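Local coordinates for protein POP2 (Saccharomyces cerevisiae, PDB 1UOC) that is a 3'-exoribonuclease preferring poly(A), probably a catalytic subunit of the CCR4-NOT mRNA deadenylase, represented here by its DEDD-type RNase domain, at residues N181-E184 against D185-W189; G125-F128 against E129-E132; D137-E140 against F141-L144; D18-K21 against S22-Y25. All coordinates share one frame; numbering follows the deposited sequence.

All four contacts are local, each between consecutive segments, so they follow in series along the chain with no nesting or crossing. Contact 4 comes first, where the edge strand 17-19 turns into helix 24-34. Contact 2 closes the turn leading from helix 115-123 into helix 128-134, and contact 3 starts the next helix, 138-146. Contact 1 opens helix 183-193, about 22 Å or more from contacts 2 and 4 at nearest atoms. W20 of contact 4 packs on the backbone of K130 and H131 in contact 2, while L24 of contact 4 packs on L144 of contact 3 and Y25 shares a probable hydrogen bond with E140, tying the edge of the sheet to both helices.

Contact 1 (N181-E184 against D185-W189); sequences NNKE and DFEWW
K183 and E187, one helical turn apart, are joined by a salt bridge alongside a backbone bond. Glutamate suits its place because its extended chain carries a carboxylate far enough to meet the lysine one turn earlier. Its CB leaves the helix 3.7 Å from K183 O, and about as far from E184 O. CG, turned beside its own backbone N (chi1 -66°), passes closer to the same K183 carbonyl, at 3.3 Å to the O atom. From there the chain runs extended to CD and ends at OE1, which K183 NZ meets at 2.6 Å. The ammonium comes from above the carboxylate, 53° out of its plane. Lysine is long enough to bend at its last two torsions and bring NZ back over the helix; NZ also has a weak hydrogen bond to Q289. Y283 lies against both side chains, and V62 and Y66 of helix 61-73 cover K183.

These residues open helix 183-193, with N182 at the N-cap position. The N182 carbonyl receives F186 N at 2.9 Å, E187 N binds K183 O at 2.9 Å, and W188 N reaches E184 O at 3.2 Å. The buried F186 suits the inner side of the helix: with CG opposite its backbone N (chi1 167°), the ring swings away from N181-E184, to about 7 Å from a bound xenon.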
ATOM      1  N   ASN A 181      12.469  10.393  15.441  1.00 72.48           N
ATOM      2  CA  ASN A 181      12.823   9.818  16.735  1.00 70.94           C
ATOM      3  C   ASN A 181      11.655   9.561  17.684  1.00 68.08           C
ATOM      4  O   ASN A 181      11.839   9.025  18.774  1.00 68.02           O
ATOM      5  CB  ASN A 181      13.857  10.726  17.406  1.00 73.28           C
ATOM      6  CG  ASN A 181      14.776   9.970  18.334  1.00 75.26           C
ATOM      7  OD1 ASN A 181      14.353   9.490  19.385  1.00 77.54           O
ATOM      8  ND2 ASN A 181      16.043   9.851  17.947  1.00 75.32           N
ATOM      9  N   ASN A 182      10.454   9.943  17.275  1.00 64.76           N
ATOM     10  CA  ASN A 182       9.278   9.739  18.109  1.00 62.17           C
ATOM     11  C   ASN A 182       8.006   9.770  17.272  1.00 60.26           C
ATOM     12  O   ASN A 182       7.972  10.379  16.203  1.00 59.64           O
ATOM     13  CB  ASN A 182       9.203  10.816  19.195  1.00 61.80           C
ATOM     14  CG  ASN A 182       9.217  12.222  18.624  1.00 62.06           C
ATOM     15  OD1 ASN A 182      10.256  12.715  18.188  1.00 62.47           O
ATOM     16  ND2 ASN A 182       8.059  12.869  18.616  1.00 61.99           N
ATOM     17  N   LYS A 183       6.966   9.115  17.781  1.00 57.36           N
ATOM     18  CA  LYS A 183       5.672   9.026  17.113  1.00 56.23           C
ATOM     19  C   LYS A 183       5.224  10.371  16.534  1.00 55.06           C
ATOM     20  O   LYS A 183       4.882  10.475  15.355  1.00 53.11           O
ATOM     21  CB  LYS A 183       4.618   8.521  18.104  1.00 55.99           C
ATOM     22  CG  LYS A 183       3.342   8.016  17.452  1.00 58.33           C
ATOM     23  CD  LYS A 183       2.283   7.678  18.489  1.00 59.99           C
ATOM     24  CE  LYS A 183       1.465   8.905  18.879  1.00 60.82           C
ATOM     25  NZ  LYS A 183       0.565   9.360  17.774  1.00 58.96           N
ATOM     26  N   GLU A 184       5.239  11.393  17.379  1.00 54.38           N
ATOM     27  CA  GLU A 184       4.824  12.740  17.001  1.00 53.31           C
ATOM     28  C   GLU A 184       5.537  13.269  15.746  1.00 51.56           C
ATOM     29  O   GLU A 184       4.886  13.742  14.813  1.00 48.14           O
ATOM     30  CB  GLU A 184       5.058  13.684  18.188  1.00 55.34           C
ATOM     31  CG  GLU A 184       5.136  12.955  19.544  1.00 59.82           C
ATOM     32  CD  GLU A 184       3.873  12.157  19.884  1.00 62.95           C
ATOM     33  OE1 GLU A 184       3.946  11.256  20.756  1.00 63.89           O
ATOM     34  OE2 GLU A 184       2.807  12.437  19.292  1.00 63.39           O
ATOM     35  N   ASP A 185       6.866  13.184  15.721  1.00 49.81           N
ATOM     36  CA  ASP A 185       7.638  13.663  14.576  1.00 49.01           C
ATOM     37  C   ASP A 185       7.439  12.771  13.353  1.00 47.83           C
ATOM     38  O   ASP A 185       7.538  13.229  12.211  1.00 46.67           O
ATOM     39  CB  ASP A 185       9.130  13.733  14.923  1.00 52.16           C
ATOM     40  CG  ASP A 185       9.423  14.665  16.099  1.00 56.62           C
ATOM     41  OD1 ASP A 185      10.618  14.967  16.335  1.00 58.23           O
ATOM     42  OD2 ASP A 185       8.472  15.089  16.792  1.00 56.94           O
ATOM     43  N   PHE A 186       7.171  11.493  13.599  1.00 45.57           N
ATOM     44  CA  PHE A 186       6.932  10.539  12.523  1.00 43.49           C
ATOM     45  C   PHE A 186       5.661  10.969  11.802  1.00 40.67           C
ATOM     46  O   PHE A 186       5.625  11.098  10.580  1.00 39.37           O
ATOM     47  CB  PHE A 186       6.755   9.137  13.113  1.00 43.51           C
ATOM     48  CG  PHE A 186       6.207   8.124  12.149  1.00 42.89           C
ATOM     49  CD1 PHE A 186       6.927   7.748  11.024  1.00 43.21           C
ATOM     50  CD2 PHE A 186       4.987   7.499  12.403  1.00 42.91           C
ATOM     51  CE1 PHE A 186       6.442   6.752  10.163  1.00 43.58           C
ATOM     52  CE2 PHE A 186       4.499   6.508  11.553  1.00 41.63           C
ATOM     53  CZ  PHE A 186       5.229   6.136  10.433  1.00 42.30           C
ATOM     54  N   GLU A 187       4.615  11.205  12.574  1.00 39.87           N
ATOM     55  CA  GLU A 187       3.343  11.621  12.004  1.00 41.14           C
ATOM     56  C   GLU A 187       3.463  12.924  11.225  1.00 38.39           C
ATOM     57  O   GLU A 187       2.821  13.092  10.185  1.00 40.06           O
ATOM     58  CB  GLU A 187       2.297  11.757  13.107  1.00 42.84           C
ATOM     59  CG  GLU A 187       1.945  10.429  13.750  1.00 52.11           C
ATOM     60  CD  GLU A 187       0.821  10.537  14.768  1.00 56.67           C
ATOM     61  OE1 GLU A 187       0.319   9.479  15.208  1.00 61.80           O
ATOM     62  OE2 GLU A 187       0.441  11.671  15.129  1.00 58.68           O
ATOM     63  N   TRP A 188       4.289  13.838  11.720  1.00 36.30           N
ATOM     64  CA  TRP A 188       4.481  15.118  11.050  1.00 35.60           C
ATOM     65  C   TRP A 188       5.024  14.893   9.639  1.00 33.18           C
ATOM     66  O   TRP A 188       4.478  15.404   8.673  1.00 33.79           O
ATOM     67  CB  TRP A 188       5.456  16.006  11.837  1.00 36.79           C
ATOM     68  CG  TRP A 188       5.513  17.419  11.317  1.00 37.49           C
ATOM     69  CD1 TRP A 188       4.670  18.445  11.645  1.00 36.38           C
ATOM     70  CD2 TRP A 188       6.414  17.941  10.326  1.00 34.83           C
ATOM     71  NE1 TRP A 188       4.987  19.570  10.918  1.00 34.65           N
ATOM     72  CE2 TRP A 188       6.050  19.292  10.101  1.00 34.31           C
ATOM     73  CE3 TRP A 188       7.485  17.395   9.598  1.00 34.22           C
ATOM     74  CZ2 TRP A 188       6.724  20.110   9.182  1.00 31.28           C
ATOM     75  CZ3 TRP A 188       8.157  18.211   8.676  1.00 34.31           C
ATOM     76  CH2 TRP A 188       7.767  19.554   8.479  1.00 34.00           C
ATOM     77  N   TRP A 189       6.103  14.127   9.524  1.00 31.91           N
ATOM     78  CA  TRP A 189       6.705  13.854   8.225  1.00 31.96           C
ATOM     79  C   TRP A 189       5.763  13.112   7.293  1.00 31.69           C
ATOM     80  O   TRP A 189       5.710  13.409   6.099  1.00 32.58           O
ATOM     81  CB  TRP A 189       7.998  13.055   8.391  1.00 32.08           C
ATOM     82  CG  TRP A 189       9.153  13.897   8.789  1.00 34.59           C
ATOM     83  CD1 TRP A 189       9.654  14.073  10.051  1.00 36.00           C
ATOM     84  CD2 TRP A 189       9.946  14.714   7.921  1.00 35.64           C
ATOM     85  NE1 TRP A 189      10.715  14.955  10.019  1.00 36.92           N
ATOM     86  CE2 TRP A 189      10.912  15.366   8.725  1.00 37.21           C
ATOM     87  CE3 TRP A 189       9.929  14.971   6.544  1.00 37.33           C
ATOM     88  CZ2 TRP A 189      11.862  16.251   8.189  1.00 38.66           C
ATOM     89  CZ3 TRP A 189      10.874  15.855   6.011  1.00 39.82           C
ATOM     90  CH2 TRP A 189      11.823  16.483   6.836  1.00 38.33           C
TER

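Contact 2 (G125-F128 against E129-E132); sequences GINF and EKHE
The imidazole of H131 meets the carbonyl of N127 edge-on: CD2 lies 3.2 Å from N127 O, which sits in the plane of the ring. I126 CG2 approaches the same ring obliquely, 4.0 Å from CD2, and W20 makes an edge-to-face contact with it. The same I126 CG2 lies over one face of the F128 ring, nearer its edge than its centre. F128 packs on F106 and, through L118 and L121, on helix 115-123. The first torsion of H131 (chi1 -80°) turns the ring back toward the start of the helix. Histidine suits this place because a flat ring can bond F104 O through ND1 while its carbon edge lies against N127 O. A leucine in its place would probably leave F104 O without that partner and deprive W20 of the ring it meets. The aliphatic chain of K130, extended beyond CG, lies across N127 at about a right angle, with K130 CG 3.7 Å from N127 CG. N127 O takes two weak bonds, from K130 N at 3.2 Å and from H131 N at 3.4 Å, and E132 N binds F128 O at 3.0 Å. This is the N-terminal turn of helix 128-134, with N127 at the N-cap position.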
ATOM      1  N   GLY A 125       5.137 -17.026  -4.765  1.00 70.14           N
ATOM      2  CA  GLY A 125       5.552 -16.629  -6.097  1.00 67.67           C
ATOM      3  C   GLY A 125       6.720 -15.657  -6.089  1.00 65.10           C
ATOM      4  O   GLY A 125       6.607 -14.531  -6.572  1.00 66.03           O
ATOM      5  N   ILE A 126       7.846 -16.089  -5.532  1.00 61.91           N
ATOM      6  CA  ILE A 126       9.039 -15.254  -5.474  1.00 58.17           C
ATOM      7  C   ILE A 126      10.218 -16.031  -6.046  1.00 56.61           C
ATOM      8  O   ILE A 126      10.619 -17.054  -5.490  1.00 55.90           O
ATOM      9  CB  ILE A 126       9.397 -14.847  -4.017  1.00 57.61           C
ATOM     10  CG1 ILE A 126       8.251 -14.060  -3.379  1.00 58.04           C
ATOM     11  CG2 ILE A 126      10.662 -14.008  -4.007  1.00 55.61           C
ATOM     12  CD1 ILE A 126       7.926 -12.769  -4.077  1.00 60.21           C
ATOM     13  N   ASN A 127      10.752 -15.564  -7.169  1.00 53.87           N
ATOM     14  CA  ASN A 127      11.915 -16.206  -7.765  1.00 52.36           C
ATOM     15  C   ASN A 127      13.095 -15.346  -7.334  1.00 50.77           C
ATOM     16  O   ASN A 127      13.275 -14.227  -7.819  1.00 49.75           O
ATOM     17  CB  ASN A 127      11.804 -16.249  -9.291  1.00 51.93           C
ATOM     18  CG  ASN A 127      13.004 -16.924  -9.945  1.00 53.27           C
ATOM     19  OD1 ASN A 127      12.871 -17.582 -10.971  1.00 53.94           O
ATOM     20  ND2 ASN A 127      14.184 -16.750  -9.355  1.00 53.26           N
ATOM     21  N   PHE A 128      13.885 -15.871  -6.408  1.00 49.81           N
ATOM     22  CA  PHE A 128      15.029 -15.142  -5.879  1.00 49.07           C
ATOM     23  C   PHE A 128      16.087 -14.826  -6.924  1.00 48.01           C
ATOM     24  O   PHE A 128      16.776 -13.812  -6.819  1.00 49.93           O
ATOM     25  CB  PHE A 128      15.659 -15.920  -4.715  1.00 48.49           C
ATOM     26  CG  PHE A 128      14.779 -16.014  -3.500  1.00 45.59           C
ATOM     27  CD1 PHE A 128      14.434 -14.875  -2.784  1.00 45.65           C
ATOM     28  CD2 PHE A 128      14.289 -17.245  -3.075  1.00 46.52           C
ATOM     29  CE1 PHE A 128      13.611 -14.961  -1.659  1.00 44.90           C
ATOM     30  CE2 PHE A 128      13.467 -17.340  -1.952  1.00 44.23           C
ATOM     31  CZ  PHE A 128      13.129 -16.197  -1.247  1.00 43.60           C
ATOM     32  N   GLU A 129      16.217 -15.674  -7.936  1.00 47.46           N
ATOM     33  CA  GLU A 129      17.231 -15.434  -8.952  1.00 48.02           C
ATOM     34  C   GLU A 129      16.919 -14.201  -9.799  1.00 46.31           C
ATOM     35  O   GLU A 129      17.821 -13.500 -10.256  1.00 45.77           O
ATOM     36  CB  GLU A 129      17.396 -16.656  -9.851  1.00 50.18           C
ATOM     37  CG  GLU A 129      18.646 -16.563 -10.708  1.00 55.87           C
ATOM     38  CD  GLU A 129      19.004 -17.863 -11.392  1.00 57.93           C
ATOM     39  OE1 GLU A 129      20.210 -18.073 -11.638  1.00 59.36           O
ATOM     40  OE2 GLU A 129      18.089 -18.665 -11.690  1.00 60.17           O
ATOM     41  N   LYS A 130      15.637 -13.946 -10.016  1.00 45.03           N
ATOM     42  CA  LYS A 130      15.224 -12.784 -10.785  1.00 43.76           C
ATOM     43  C   LYS A 130      15.503 -11.521  -9.972  1.00 42.38           C
ATOM     44  O   LYS A 130      15.853 -10.483 -10.526  1.00 41.97           O
ATOM     45  CB  LYS A 130      13.728 -12.869 -11.110  1.00 45.17           C
ATOM     46  CG  LYS A 130      13.349 -13.974 -12.081  1.00 43.27           C
ATOM     47  CD  LYS A 130      11.867 -13.886 -12.391  1.00 44.44           C
ATOM     48  CE  LYS A 130      11.454 -14.863 -13.482  1.00 44.24           C
ATOM     49  NZ  LYS A 130       9.966 -14.898 -13.628  1.00 46.17           N
ATOM     50  N   HIS A 131      15.352 -11.621  -8.654  1.00 40.57           N
ATOM     51  CA  HIS A 131      15.572 -10.483  -7.766  1.00 40.99           C
ATOM     52  C   HIS A 131      17.041 -10.118  -7.672  1.00 42.96           C
ATOM     53  O   HIS A 131      17.405  -8.943  -7.579  1.00 40.69           O
ATOM     54  CB  HIS A 131      15.012 -10.788  -6.377  1.00 37.90           C
ATOM     55  CG  HIS A 131      13.530 -10.602  -6.276  1.00 36.69           C
ATOM     56  ND1 HIS A 131      12.953  -9.386  -5.976  1.00 33.87           N
ATOM     57  CD2 HIS A 131      12.504 -11.461  -6.485  1.00 36.77           C
ATOM     58  CE1 HIS A 131      11.639  -9.505  -6.009  1.00 35.70           C
ATOM     59  NE2 HIS A 131      11.339 -10.754  -6.316  1.00 36.91           N
ATOM     60  N   GLU A 132      17.880 -11.146  -7.701  1.00 45.61           N
ATOM     61  CA  GLU A 132      19.318 -10.973  -7.630  1.00 48.30           C
ATOM     62  C   GLU A 132      19.872 -10.322  -8.894  1.00 46.40           C
ATOM     63  O   GLU A 132      20.728  -9.446  -8.821  1.00 46.91           O
ATOM     64  CB  GLU A 132      19.996 -12.335  -7.409  1.00 51.38           C
ATOM     65  CG  GLU A 132      21.472 -12.362  -7.796  1.00 55.37           C
ATOM     66  CD  GLU A 132      22.095 -13.748  -7.696  1.00 57.97           C
ATOM     67  OE1 GLU A 132      21.478 -14.726  -8.173  1.00 58.39           O
ATOM     68  OE2 GLU A 132      23.217 -13.854  -7.151  1.00 61.52           O
TER

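Contact 3 (D137-E140 against F141-L144); sequences DVFE and FSQL
This is a local contact within the first two turns of helix 138-146, which lies between helix 24-34 and helix 165-174. F139 and S142 meet through a side-chain bond: S142 OG donates to F139 O at 3.0 Å. Its torsion (chi1 88°) holds the hydroxyl between the backbone N and the carbonyl carbon, where it can fold back on the preceding turn. Q143 N donates to the same oxygen at 2.9 Å, and the two donors arrive from one face of the carbonyl plane. Serine fits here because its short side chain satisfies its own hydroxyl while lying close against I173. With an alanine here F139 O would probably be left with Q143 N as its one donor from this turn, and a small gap is likely to open against I173.

F139 and Q143 run side by side, pointing the same way, with Q143 OE1 3.7 Å from F139 CZ and the amide turned 60° from the ring. L144 rests CG 3.5 Å from E140 O, and its side chain packs on L24, Y25 and F28 of helix 24-34. E140 carries its carboxylate off the helix to Y25 OH, which binds OE2, while K21 forms a long, weak ion pair with OE1. On the buried side the F141 ring meets F102 of strand 99-103 and F104 just beyond it, both edge-to-face.

At the beginning of the helix D137 receives E140 N on the anti lone pair of OD1, at 3.0 Å and 160°, and its own carbonyl takes F141 N at 3.1 Å. An aspartate accepting in this way is the classic side-chain N-cap.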
ATOM      1  N   ASP A 137      16.942  -1.164  -7.635  1.00 37.65           N
ATOM      2  CA  ASP A 137      17.635  -0.554  -6.506  1.00 40.10           C
ATOM      3  C   ASP A 137      16.673   0.361  -5.748  1.00 39.53           C
ATOM      4  O   ASP A 137      16.081   1.276  -6.331  1.00 39.92           O
ATOM      5  CB  ASP A 137      18.861   0.215  -7.019  1.00 43.09           C
ATOM      6  CG  ASP A 137      19.549   1.003  -5.933  1.00 45.07           C
ATOM      7  OD1 ASP A 137      19.153   2.167  -5.705  1.00 45.32           O
ATOM      8  OD2 ASP A 137      20.480   0.456  -5.302  1.00 49.24           O
ATOM      9  N   VAL A 138      16.531   0.125  -4.447  1.00 40.15           N
ATOM     10  CA  VAL A 138      15.596   0.905  -3.647  1.00 42.34           C
ATOM     11  C   VAL A 138      15.807   2.416  -3.624  1.00 42.54           C
ATOM     12  O   VAL A 138      14.834   3.157  -3.568  1.00 44.97           O
ATOM     13  CB  VAL A 138      15.493   0.368  -2.183  1.00 42.41           C
ATOM     14  CG1 VAL A 138      16.604   0.925  -1.318  1.00 45.37           C
ATOM     15  CG2 VAL A 138      14.140   0.734  -1.601  1.00 44.83           C
ATOM     16  N   PHE A 139      17.045   2.898  -3.667  1.00 43.38           N
ATOM     17  CA  PHE A 139      17.242   4.349  -3.670  1.00 44.50           C
ATOM     18  C   PHE A 139      16.736   4.958  -4.986  1.00 43.69           C
ATOM     19  O   PHE A 139      16.102   6.014  -4.992  1.00 43.64           O
ATOM     20  CB  PHE A 139      18.719   4.723  -3.495  1.00 47.69           C
ATOM     21  CG  PHE A 139      18.970   6.206  -3.597  1.00 51.41           C
ATOM     22  CD1 PHE A 139      18.573   7.062  -2.574  1.00 53.74           C
ATOM     23  CD2 PHE A 139      19.531   6.761  -4.750  1.00 53.60           C
ATOM     24  CE1 PHE A 139      18.726   8.449  -2.694  1.00 54.32           C
ATOM     25  CE2 PHE A 139      19.688   8.153  -4.879  1.00 53.03           C
ATOM     26  CZ  PHE A 139      19.283   8.992  -3.853  1.00 53.38           C
ATOM     27  N   GLU A 140      17.030   4.286  -6.094  1.00 40.93           N
ATOM     28  CA  GLU A 140      16.615   4.743  -7.415  1.00 41.11           C
ATOM     29  C   GLU A 140      15.099   4.815  -7.470  1.00 40.76           C
ATOM     30  O   GLU A 140      14.531   5.748  -8.037  1.00 39.62           O
ATOM     31  CB  GLU A 140      17.124   3.771  -8.481  1.00 42.24           C
ATOM     32  CG  GLU A 140      17.725   4.440  -9.699  1.00 48.49           C
ATOM     33  CD  GLU A 140      18.388   3.449 -10.648  1.00 52.44           C
ATOM     34  OE1 GLU A 140      19.322   2.737 -10.212  1.00 52.45           O
ATOM     35  OE2 GLU A 140      17.978   3.386 -11.830  1.00 55.68           O
ATOM     36  N   PHE A 141      14.455   3.810  -6.872  1.00 39.31           N
ATOM     37  CA  PHE A 141      13.001   3.734  -6.823  1.00 37.35           C
ATOM     38  C   PHE A 141      12.442   4.892  -6.015  1.00 38.18           C
ATOM     39  O   PHE A 141      11.515   5.567  -6.457  1.00 37.95           O
ATOM     40  CB  PHE A 141      12.545   2.414  -6.179  1.00 33.40           C
ATOM     41  CG  PHE A 141      11.066   2.367  -5.862  1.00 30.64           C
ATOM     42  CD1 PHE A 141      10.137   1.985  -6.833  1.00 27.48           C
ATOM     43  CD2 PHE A 141      10.597   2.767  -4.606  1.00 29.02           C
ATOM     44  CE1 PHE A 141       8.766   2.002  -6.564  1.00 26.11           C
ATOM     45  CE2 PHE A 141       9.233   2.789  -4.326  1.00 27.82           C
ATOM     46  CZ  PHE A 141       8.313   2.406  -5.315  1.00 27.76           C
ATOM     47  N   SER A 142      13.008   5.127  -4.832  1.00 38.93           N
ATOM     48  CA  SER A 142      12.515   6.195  -3.973  1.00 39.97           C
ATOM     49  C   SER A 142      12.658   7.546  -4.660  1.00 39.68           C
ATOM     50  O   SER A 142      11.799   8.413  -4.521  1.00 39.60           O
ATOM     51  CB  SER A 142      13.251   6.190  -2.621  1.00 40.91           C
ATOM     52  OG  SER A 142      14.439   6.961  -2.655  1.00 44.52           O
ATOM     53  N   GLN A 143      13.736   7.725  -5.410  1.00 40.97           N
ATOM     54  CA  GLN A 143      13.952   8.986  -6.104  1.00 42.22           C
ATOM     55  C   GLN A 143      12.846   9.180  -7.149  1.00 40.68           C
ATOM     56  O   GLN A 143      12.291  10.263  -7.274  1.00 39.61           O
ATOM     57  CB  GLN A 143      15.329   8.995  -6.769  1.00 45.32           C
ATOM     58  CG  GLN A 143      15.774  10.372  -7.246  1.00 51.47           C
ATOM     59  CD  GLN A 143      15.889  11.384  -6.110  1.00 54.80           C
ATOM     60  OE1 GLN A 143      16.592  11.148  -5.117  1.00 56.17           O
ATOM     61  NE2 GLN A 143      15.202  12.517  -6.253  1.00 53.07           N
ATOM     62  N   LEU A 144      12.524   8.126  -7.895  1.00 39.40           N
ATOM     63  CA  LEU A 144      11.471   8.218  -8.897  1.00 38.05           C
ATOM     64  C   LEU A 144      10.107   8.499  -8.238  1.00 38.85           C
ATOM     65  O   LEU A 144       9.252   9.194  -8.810  1.00 37.46           O
ATOM     66  CB  LEU A 144      11.414   6.927  -9.710  1.00 35.58           C
ATOM     67  CG  LEU A 144      12.522   6.769 -10.758  1.00 38.37           C
ATOM     68  CD1 LEU A 144      12.403   5.431 -11.502  1.00 36.58           C
ATOM     69  CD2 LEU A 144      12.418   7.915 -11.738  1.00 38.26           C
TER

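Contact 4 (D18-K21 against S22-Y25); sequences DVWK and SNLY
W20 and N23 face each other across a beta turn of type I-like geometry, W20-N23, in which the chain leaves strand 17-19 and folds back before entering helix 24-34; its closing bond, from N23 N to W20 O at 3.4 Å, is weak. The N23 side chain then reaches back along the strand. Its CG sits between the backbone N and the carbonyl carbon (chi1 59°), which lays the amide beside the peptides of residues 18 to 20. ND2 donates to D18 O at 3.0 Å, almost straight (168°) and on a lone pair of that carbonyl, whose oxygen lies in the plane of the amide. OD1 accepts W20 N at 2.8 Å, and the N-H points directly at it (178°).

Strand 17-19 is an outermost strand of the mixed sheet of this RNase H-like nuclease fold; V19 pairs through its backbone with Q101 and N103 of the neighbouring parallel strand. On the other edge the N23 amide gives one donor and one acceptor, much as the peptide of a further strand would. Asparagine is apt because a single flat group offers both. Although N23 holds the N-cap position, its side chain is spent on the strand and makes no capping bond.

V19 CG1 also packs against L24, 3.6 Å from its CA and 4.2 Å from its CD1. V19 touches W100 and F102 as well, while W20 rests on N103 and L134.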
ATOM      1  N   ASP A  18       4.572  -6.343 -13.855  1.00 33.37           N
ATOM      2  CA  ASP A  18       5.760  -6.581 -13.058  1.00 35.19           C
ATOM      3  C   ASP A  18       6.807  -5.571 -13.486  1.00 33.63           C
ATOM      4  O   ASP A  18       6.953  -5.279 -14.679  1.00 34.35           O
ATOM      5  CB  ASP A  18       6.298  -7.991 -13.288  1.00 38.48           C
ATOM      6  CG  ASP A  18       5.849  -8.963 -12.223  1.00 44.88           C
ATOM      7  OD1 ASP A  18       6.238  -8.789 -11.046  1.00 47.30           O
ATOM      8  OD2 ASP A  18       5.101  -9.903 -12.561  1.00 51.01           O
ATOM      9  N   VAL A  19       7.516  -5.022 -12.510  1.00 30.83           N
ATOM     10  CA  VAL A  19       8.553  -4.049 -12.792  1.00 30.19           C
ATOM     11  C   VAL A  19       9.874  -4.558 -12.221  1.00 32.49           C
ATOM     12  O   VAL A  19       9.928  -5.051 -11.090  1.00 31.46           O
ATOM     13  CB  VAL A  19       8.220  -2.666 -12.169  1.00 28.00           C
ATOM     14  CG1 VAL A  19       9.175  -1.605 -12.702  1.00 24.92           C
ATOM     15  CG2 VAL A  19       6.775  -2.279 -12.484  1.00 28.36           C
ATOM     16  N   TRP A  20      10.921  -4.459 -13.038  1.00 34.08           N
ATOM     17  CA  TRP A  20      12.269  -4.865 -12.672  1.00 34.77           C
ATOM     18  C   TRP A  20      13.138  -3.680 -13.046  1.00 36.52           C
ATOM     19  O   TRP A  20      12.610  -2.634 -13.402  1.00 37.11           O
ATOM     20  CB  TRP A  20      12.694  -6.125 -13.446  1.00 33.54           C
ATOM     21  CG  TRP A  20      11.756  -7.271 -13.226  1.00 30.30           C
ATOM     22  CD1 TRP A  20      10.607  -7.530 -13.921  1.00 29.75           C
ATOM     23  CD2 TRP A  20      11.815  -8.243 -12.176  1.00 27.72           C
ATOM     24  NE1 TRP A  20       9.947  -8.596 -13.367  1.00 28.01           N
ATOM     25  CE2 TRP A  20      10.663  -9.054 -12.294  1.00 28.25           C
ATOM     26  CE3 TRP A  20      12.721  -8.504 -11.148  1.00 29.18           C
ATOM     27  CZ2 TRP A  20      10.394 -10.108 -11.423  1.00 26.84           C
ATOM     28  CZ3 TRP A  20      12.460  -9.557 -10.276  1.00 30.10           C
ATOM     29  CH2 TRP A  20      11.301 -10.346 -10.420  1.00 30.64           C
ATOM     30  N   LYS A  21      14.455  -3.825 -12.961  1.00 39.50           N
ATOM     31  CA  LYS A  21      15.351  -2.724 -13.293  1.00 41.69           C
ATOM     32  C   LYS A  21      15.198  -2.292 -14.755  1.00 42.00           C
ATOM     33  O   LYS A  21      15.324  -1.110 -15.077  1.00 42.04           O
ATOM     34  CB  LYS A  21      16.807  -3.127 -13.015  1.00 45.56           C
ATOM     35  CG  LYS A  21      17.823  -1.992 -13.164  1.00 51.80           C
ATOM     36  CD  LYS A  21      19.243  -2.458 -12.804  1.00 55.45           C
ATOM     37  CE  LYS A  21      20.287  -1.348 -13.030  1.00 57.92           C
ATOM     38  NZ  LYS A  21      20.125  -0.180 -12.103  1.00 55.86           N
ATOM     39  N   SER A  22      14.909  -3.250 -15.631  1.00 42.08           N
ATOM     40  CA  SER A  22      14.757  -2.970 -17.059  1.00 42.58           C
ATOM     41  C   SER A  22      13.619  -2.013 -17.440  1.00 41.45           C
ATOM     42  O   SER A  22      13.802  -1.176 -18.314  1.00 42.30           O
ATOM     43  CB  SER A  22      14.599  -4.278 -17.844  1.00 41.35           C
ATOM     44  OG  SER A  22      13.455  -5.000 -17.415  1.00 45.71           O
ATOM     45  N   ASN A  23      12.453  -2.125 -16.801  1.00 38.65           N
ATOM     46  CA  ASN A  23      11.336  -1.242 -17.146  1.00 37.03           C
ATOM     47  C   ASN A  23      10.934  -0.252 -16.053  1.00 36.81           C
ATOM     48  O   ASN A  23       9.877   0.367 -16.131  1.00 36.90           O
ATOM     49  CB  ASN A  23      10.124  -2.074 -17.571  1.00 35.31           C
ATOM     50  CG  ASN A  23       9.658  -3.021 -16.489  1.00 37.15           C
ATOM     51  OD1 ASN A  23      10.437  -3.408 -15.620  1.00 34.45           O
ATOM     52  ND2 ASN A  23       8.383  -3.415 -16.547  1.00 33.59           N
ATOM     53  N   LEU A  24      11.794  -0.081 -15.053  1.00 35.64           N
ATOM     54  CA  LEU A  24      11.530   0.842 -13.955  1.00 36.85           C
ATOM     55  C   LEU A  24      11.186   2.272 -14.399  1.00 36.48           C
ATOM     56  O   LEU A  24      10.162   2.820 -13.994  1.00 36.11           O
ATOM     57  CB  LEU A  24      12.736   0.890 -13.006  1.00 36.01           C
ATOM     58  CG  LEU A  24      12.624   1.825 -11.793  1.00 35.79           C
ATOM     59  CD1 LEU A  24      11.379   1.489 -10.979  1.00 33.16           C
ATOM     60  CD2 LEU A  24      13.864   1.685 -10.931  1.00 34.70           C
ATOM     61  N   TYR A  25      12.030   2.876 -15.229  1.00 36.96           N
ATOM     62  CA  TYR A  25      11.789   4.249 -15.673  1.00 37.21           C
ATOM     63  C   TYR A  25      10.601   4.438 -16.600  1.00 35.08           C
ATOM     64  O   TYR A  25       9.831   5.382 -16.438  1.00 34.58           O
ATOM     65  CB  TYR A  25      13.049   4.823 -16.313  1.00 37.93           C
ATOM     66  CG  TYR A  25      14.134   5.059 -15.296  1.00 39.21           C
ATOM     67  CD1 TYR A  25      14.704   3.994 -14.604  1.00 40.12           C
ATOM     68  CD2 TYR A  25      14.546   6.352 -14.975  1.00 43.22           C
ATOM     69  CE1 TYR A  25      15.650   4.202 -13.615  1.00 41.46           C
ATOM     70  CE2 TYR A  25      15.492   6.578 -13.982  1.00 44.34           C
ATOM     71  CZ  TYR A  25      16.038   5.493 -13.306  1.00 43.28           C
ATOM     72  OH  TYR A  25      16.971   5.695 -12.320  1.00 46.45           O
TER